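Local coordinates for diheme cytochrome c (Shewanella baltica, PDB 3U99), which probably carries electrons in bacterial electron transport, using two covalently attached c-type hemes, at residues S21-N29 with S119-E129. Residues are numbered along the deposited sequence; the frame is centred on the assembly and turned at random. Where two conformers were deposited one is given.
Sequences SCHMAYPAN and SQCSNCHNLAE. With HEC (heme c), chain C.
Met-24, Ala-25 and Tyr-26 each donate a hydrogen bond to 119-129. Met-24 N donates to Gln-120 OE1 at 2.9 Å, and the Gln-120 chain, bent at chi2 (87°), brings its amide back to this N-H. Ala-25 N gives a nearly straight bond to the anti side of Glu-129 OE2, also 2.9 Å. Tyr-26 OH donates to Ser-119 O at 2.7 Å, from above the carbonyl plane. A water adds a fourth link by donating to Ala-25 O and Glu-129 O.

Apolar contact centres on Met-24. Its SD lies 3.5 Å from Cys-121 CB, and a bend at chi3 (-74°) takes CE to 3.7 Å from Ala-128 CB. Cys-121 SG meets the edge of the Tyr-26 ring, 3.6 Å from CE1, in a sulfur-aromatic contact.

Both segments carry heme ligands. Cys-22 is bonded to the first heme, and His-23 and His-46 ligate its iron. His-23 ND1 donates to Met-24 O at 2.7 Å in the imidazole plane, which, with the iron on NE2, helps set the ring's rotation. Ser-119 OG donates to propionate O2A of this heme at 2.6 Å. Cys-121 and Cys-124 are covalently linked to the second heme, and His-125 and His-101 ligate its iron. The contact thus bridges the two CXXCH heme sites.

It is buried near the chain centre. Segment 21-29 follows helix 13-19 and precedes helix 33-40, with Ala-28 against helix 55-67. Segment 119-129 is in the loop after helix 95-101 and before strand 139-140.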
# COMPACT_ATOMS: atom_id res chain seq x y z
N SER A 21 -9.44 3.02 4.53
CA SER A 21 -10.45 2.55 5.45
C SER A 21 -10.04 1.33 6.27
O SER A 21 -10.38 1.23 7.45
CB SER A 21 -11.69 2.20 4.58
OG SER A 21 -12.71 1.95 5.53
N CYS A 22 -9.33 0.40 5.66
CA CYS A 22 -8.95 -0.85 6.30
C CYS A 22 -7.45 -0.99 6.52
O CYS A 22 -6.94 -1.78 7.30
CB CYS A 22 -9.36 -2.02 5.39
SG CYS A 22 -11.18 -2.12 5.24
N HIS A 23 -6.65 -0.26 5.76
CA HIS A 23 -5.21 -0.17 5.73
C HIS A 23 -4.87 1.23 5.25
O HIS A 23 -5.73 1.99 4.85
CB HIS A 23 -4.60 -1.22 4.81
CG HIS A 23 -5.12 -1.28 3.41
ND1 HIS A 23 -4.92 -0.31 2.47
CD2 HIS A 23 -5.84 -2.23 2.85
CE1 HIS A 23 -5.52 -0.69 1.34
NE2 HIS A 23 -6.10 -1.87 1.53
N MET A 24 -3.61 1.58 5.33
CA MET A 24 -3.16 2.91 4.85
C MET A 24 -3.49 3.02 3.37
O MET A 24 -3.54 2.05 2.62
CB MET A 24 -1.64 3.02 5.01
CG MET A 24 -0.83 1.92 4.33
SD MET A 24 0.89 2.46 4.09
CE MET A 24 0.70 3.60 2.76
N ALA A 25 -3.63 4.27 2.96
CA ALA A 25 -3.86 4.56 1.56
C ALA A 25 -2.54 4.52 0.81
O ALA A 25 -1.67 5.39 0.92
CB ALA A 25 -4.54 5.90 1.38
N TYR A 26 -2.37 3.47 0.01
CA TYR A 26 -1.14 3.28 -0.73
C TYR A 26 -0.96 4.34 -1.80
O TYR A 26 -1.86 4.56 -2.60
CB TYR A 26 -1.11 1.92 -1.41
CG TYR A 26 -1.15 0.78 -0.42
CD1 TYR A 26 -0.08 0.56 0.45
CD2 TYR A 26 -2.23 -0.06 -0.31
CE1 TYR A 26 -0.12 -0.48 1.36
CE2 TYR A 26 -2.28 -1.10 0.59
CZ TYR A 26 -1.20 -1.30 1.44
OH TYR A 26 -1.33 -2.34 2.33
N PRO A 27 0.15 5.05 -1.86
CA PRO A 27 0.37 6.00 -2.96
C PRO A 27 0.17 5.34 -4.31
O PRO A 27 0.61 4.21 -4.57
CB PRO A 27 1.82 6.43 -2.76
CG PRO A 27 1.99 6.37 -1.24
CD PRO A 27 1.21 5.14 -0.83
N ALA A 28 -0.47 6.06 -5.21
CA ALA A 28 -0.75 5.56 -6.56
C ALA A 28 0.49 5.16 -7.30
O ALA A 28 0.46 4.29 -8.18
CB ALA A 28 -1.47 6.61 -7.37
N ASN A 29 1.64 5.81 -7.05
CA ASN A 29 2.85 5.55 -7.82
C ASN A 29 3.59 4.27 -7.41
O ASN A 29 4.67 4.00 -7.96
CB ASN A 29 3.78 6.75 -7.89
CG ASN A 29 4.42 7.09 -6.59
OD1 ASN A 29 4.31 6.33 -5.65
ND2 ASN A 29 5.02 8.28 -6.60
N SER A 119 2.54 -5.68 4.45
CA SER A 119 1.46 -4.91 3.81
C SER A 119 1.18 -3.60 4.48
O SER A 119 0.88 -2.64 3.78
CB SER A 119 0.19 -5.76 3.82
OG SER A 119 0.28 -6.88 3.02
N GLN A 120 1.18 -3.50 5.79
CA GLN A 120 0.86 -2.17 6.35
C GLN A 120 2.16 -1.41 6.47
O GLN A 120 2.87 -1.42 7.48
CB GLN A 120 0.09 -2.23 7.67
CG GLN A 120 -0.23 -0.85 8.29
CD GLN A 120 -1.53 -0.26 7.77
OE1 GLN A 120 -1.84 -0.35 6.61
NE2 GLN A 120 -2.31 0.39 8.61
N CYS A 121 2.53 -0.71 5.40
CA CYS A 121 3.83 -0.07 5.38
C CYS A 121 4.03 0.92 6.52
O CYS A 121 5.18 1.12 6.91
CB CYS A 121 3.98 0.74 4.08
SG CYS A 121 3.26 0.03 2.56
N SER A 122 2.98 1.60 6.94
CA SER A 122 3.07 2.66 7.91
C SER A 122 3.47 2.15 9.28
O SER A 122 3.81 2.96 10.15
CB SER A 122 1.72 3.37 8.01
OG SER A 122 0.69 2.46 8.25
N ASN A 123 3.49 0.82 9.49
CA ASN A 123 4.00 0.35 10.79
C ASN A 123 5.48 0.63 10.88
O ASN A 123 5.95 0.82 12.00
CB ASN A 123 3.74 -1.15 10.90
CG ASN A 123 2.32 -1.51 11.21
OD1 ASN A 123 1.51 -0.71 11.67
ND2 ASN A 123 1.99 -2.77 10.89
N CYS A 124 6.21 0.69 9.81
CA CYS A 124 7.65 0.87 9.78
C CYS A 124 8.04 2.23 9.17
O CYS A 124 9.02 2.84 9.58
CB CYS A 124 8.33 -0.24 8.98
SG CYS A 124 8.02 -1.89 9.62
N HIS A 125 7.32 2.64 8.15
CA HIS A 125 7.51 3.89 7.44
C HIS A 125 6.40 4.79 7.89
O HIS A 125 5.29 4.78 7.32
CB HIS A 125 7.46 3.66 5.94
CG HIS A 125 8.42 2.71 5.32
ND1 HIS A 125 9.70 3.09 4.99
CD2 HIS A 125 8.28 1.45 4.88
CE1 HIS A 125 10.28 2.06 4.40
NE2 HIS A 125 9.46 1.03 4.29
N ASN A 126 6.64 5.52 8.97
CA ASN A 126 5.51 6.24 9.60
C ASN A 126 4.74 7.18 8.63
O ASN A 126 3.56 7.35 8.80
CB ASN A 126 5.93 6.72 10.98
CG ASN A 126 6.21 5.66 11.92
OD1 ASN A 126 7.19 5.79 12.64
ND2 ASN A 126 5.36 4.57 12.05
N LEU A 127 5.45 7.74 7.66
CA LEU A 127 4.88 8.68 6.70
C LEU A 127 4.68 8.11 5.33
O LEU A 127 4.66 8.81 4.31
CB LEU A 127 5.74 9.94 6.71
CG LEU A 127 5.75 10.74 8.05
CD1 LEU A 127 6.55 12.01 7.88
CD2 LEU A 127 4.36 10.98 8.59
N ALA A 128 4.47 6.79 5.29
CA ALA A 128 4.19 6.08 4.04
C ALA A 128 3.03 6.71 3.26
O ALA A 128 3.07 6.72 2.03
CB ALA A 128 3.93 4.60 4.27
N GLU A 129 2.00 7.18 3.94
CA GLU A 129 0.86 7.71 3.23
C GLU A 129 1.22 9.01 2.50
O GLU A 129 0.50 9.33 1.55
CB GLU A 129 -0.29 8.03 4.17
CG GLU A 129 -1.18 6.86 4.47
CD GLU A 129 -2.55 7.20 5.00
OE1 GLU A 129 -2.75 8.27 5.61
OE2 GLU A 129 -3.48 6.40 4.89
FE HEC C . -7.08 -3.02 0.16
CHA HEC C . -4.57 -5.22 0.45
CHB HEC C . -5.49 -1.50 -2.43
CHC HEC C . -9.55 -0.74 0.01
CHD HEC C . -8.75 -4.66 2.63
NA HEC C . -5.35 -3.30 -0.82
C1A HEC C . -4.40 -4.27 -0.52
C2A HEC C . -3.24 -4.10 -1.38
C3A HEC C . -3.51 -3.03 -2.17
C4A HEC C . -4.85 -2.57 -1.83
CMA HEC C . -2.64 -2.46 -3.25
CAA HEC C . -2.05 -4.97 -1.34
CBA HEC C . -1.10 -4.59 -0.22
CGA HEC C . 0.19 -5.40 -0.33
O1A HEC C . 0.96 -5.14 -1.30
O2A HEC C . 0.46 -6.31 0.48
NB HEC C . -7.46 -1.42 -1.02
C1B HEC C . -6.70 -0.97 -2.07
C2B HEC C . -7.43 0.09 -2.74
C3B HEC C . -8.58 0.30 -2.06
C4B HEC C . -8.59 -0.62 -0.98
CMB HEC C . -6.89 0.79 -3.97
CAB HEC C . -9.74 1.25 -2.34
CBB HEC C . -10.39 0.90 -3.70
NC HEC C . -8.80 -2.72 1.15
C1C HEC C . -9.66 -1.69 0.99
C2C HEC C . -10.75 -1.74 1.90
C3C HEC C . -10.52 -2.84 2.64
C4C HEC C . -9.35 -3.48 2.16
CMC HEC C . -11.83 -0.65 2.05
CAC HEC C . -11.34 -3.33 3.82
CBC HEC C . -12.81 -3.60 3.56
ND HEC C . -6.74 -4.65 1.26
C1D HEC C . -7.58 -5.18 2.20
C2D HEC C . -6.97 -6.39 2.77
C3D HEC C . -5.78 -6.55 2.17
C4D HEC C . -5.65 -5.43 1.26
CMD HEC C . -7.62 -7.37 3.72
CAD HEC C . -4.82 -7.66 2.42
CBD HEC C . -3.76 -7.30 3.51
CGD HEC C . -2.92 -8.54 3.82
O1D HEC C . -2.20 -8.23 4.92
O2D HEC C . -2.53 -9.21 2.75
O HOH W 1 -1.39 7.97 0.25